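Local coordinates for protein phosphoglycolate phosphatase (Lactobacillus plantarum, PDB 2HDO) that probably hydrolyses 2-phosphoglycolate to glycolate and phosphate, as a putative phosphoglycolate phosphatase of the haloacid dehalogenase-like superfamily, at residues A[140-143]-A[144-148]. Numbering follows the deposited sequence.
Sequences DPLP and LLTAL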
loop_
_atom_site.group_PDB
_atom_site.type_symbol
_atom_site.label_atom_id
_atom_site.label_comp_id
_atom_site.label_asym_id
_atom_site.label_seq_id
_atom_site.Cartn_x
_atom_site.Cartn_y
_atom_site.Cartn_z
ATOM N N ASP A 140 7.272 4.523 9.768
ATOM C CA ASP A 140 8.718 4.394 9.991
ATOM C C ASP A 140 9.402 4.126 8.620
ATOM O O ASP A 140 8.820 3.413 7.762
ATOM C CB ASP A 140 9.033 3.257 10.958
ATOM C CG ASP A 140 10.465 3.281 11.439
ATOM O OD1 ASP A 140 11.400 2.827 10.735
ATOM O OD2 ASP A 140 10.673 3.821 12.545
ATOM N N PRO A 141 10.578 4.726 8.382
ATOM C CA PRO A 141 11.245 4.528 7.088
ATOM C C PRO A 141 11.881 3.149 6.852
ATOM O O PRO A 141 12.185 2.804 5.711
ATOM C CB PRO A 141 12.326 5.604 7.089
ATOM C CG PRO A 141 12.608 5.858 8.552
ATOM C CD PRO A 141 11.298 5.708 9.225
ATOM N N LEU A 142 12.079 2.364 7.906
ATOM C CA LEU A 142 12.825 1.105 7.813
ATOM C C LEU A 142 12.312 0.154 6.709
ATOM O O LEU A 142 13.125 -0.393 5.973
ATOM C CB LEU A 142 12.788 0.379 9.136
ATOM C CG LEU A 142 13.609 -0.915 9.169
ATOM C CD1 LEU A 142 15.029 -0.577 8.831
ATOM C CD2 LEU A 142 13.472 -1.592 10.516
ATOM N N PRO A 143 10.979 -0.054 6.596
ATOM C CA PRO A 143 10.570 -0.982 5.534
ATOM C C PRO A 143 10.981 -0.506 4.110
ATOM O O PRO A 143 11.395 -1.323 3.296
ATOM C CB PRO A 143 9.041 -1.021 5.674
ATOM C CG PRO A 143 8.744 -0.488 7.071
ATOM C CD PRO A 143 9.826 0.473 7.360
ATOM N N LEU A 144 10.850 0.793 3.819
ATOM C CA LEU A 144 11.278 1.328 2.523
ATOM C C LEU A 144 12.795 1.248 2.323
ATOM O O LEU A 144 13.276 0.843 1.273
ATOM C CB LEU A 144 10.782 2.766 2.355
ATOM C CG LEU A 144 11.134 3.497 1.082
ATOM C CD1 LEU A 144 10.840 2.638 -0.137
ATOM C CD2 LEU A 144 10.397 4.825 1.002
ATOM N N LEU A 145 13.541 1.596 3.356
ATOM C CA LEU A 145 14.972 1.568 3.258
ATOM C C LEU A 145 15.450 0.108 3.138
ATOM O O LEU A 145 16.425 -0.157 2.468
ATOM C CB LEU A 145 15.586 2.255 4.472
ATOM C CG LEU A 145 15.420 3.764 4.443
ATOM C CD1 LEU A 145 15.901 4.376 5.761
ATOM C CD2 LEU A 145 16.161 4.384 3.276
ATOM N N THR A 146 14.754 -0.836 3.758
ATOM C CA THR A 146 15.139 -2.234 3.650
ATOM C C THR A 146 14.974 -2.716 2.220
ATOM O O THR A 146 15.847 -3.359 1.660
ATOM C CB THR A 146 14.348 -3.076 4.661
ATOM O OG1 THR A 146 14.676 -2.617 5.985
ATOM C CG2 THR A 146 14.693 -4.539 4.544
ATOM N N ALA A 147 13.874 -2.334 1.595
ATOM C CA ALA A 147 13.607 -2.724 0.215
ATOM C C ALA A 147 14.688 -2.194 -0.690
ATOM O O ALA A 147 15.245 -2.913 -1.520
ATOM C CB ALA A 147 12.205 -2.206 -0.238
ATOM N N LEU A 148 15.039 -0.926 -0.507
ATOM C CA LEU A 148 16.044 -0.338 -1.374
ATOM C C LEU A 148 17.458 -0.931 -1.182
ATOM O O LEU A 148 18.178 -1.146 -2.136
ATOM C CB LEU A 148 16.087 1.180 -1.216
ATOM C CG LEU A 148 14.833 1.915 -1.629
ATOM C CD1 LEU A 148 14.942 3.357 -1.258
ATOM C CD2 LEU A 148 14.573 1.683 -3.137
#
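Leu145 N donates to Pro141 O over 3.0 Å, and this almost straight bond (168° at the hydrogen) is one of the i to i+4 bonds near the N-terminal end of helix 142-150. The next rungs run from Thr146 N to Leu142 O (2.8 Å) and from Ala147 N to Pro143 O (3.2 Å). Leu142 O is gripped twice, because the hydroxyl of Thr146 folds back along the helix and gives its proton to the same oxygen, OG1 to O 2.7 Å. With OG1 set beside its own backbone N and opposite the carbonyl carbon (chi1 -62°), the hydroxyl reaches the carbonyl one turn earlier, arriving above the carbonyl plane while the amide N-H comes in closer to that plane. Leu142 lies obliquely across this hydroxyl, its CD1 3.5 Å from Thr146 OG1. An alanine in place of Thr146 would probably cost Leu142 O its hydroxyl donor, keeping the bond from the backbone N, and open a small gap beside Leu142 CD1. On another flank, Leu145 reaches back towards Pro141 and rests CD1 on Pro141 CB at 4.0 Å, an apolar touch continued by Ala174 of helix 165-174, which meets both residues. Ahead of the turn, Asp140 OD1 takes the N-H of Leu142 at 2.9 Å, a capping bond made on the anti side of the carboxylate. Pro143 and Ala147 face strand 125-129 through Ile129, while Leu144 and Leu148 reach Met8 of strand 6-9, so the helix packs against the parallel sheet of the Rossmann-like HAD core. Pro141 and Pro143 have no N-H to offer near the start of the helix, where amides lack an acceptor one turn back; the Asp140 carboxylate serves the intervening Leu142 amide and is likely to interact favourably with the helix dipole.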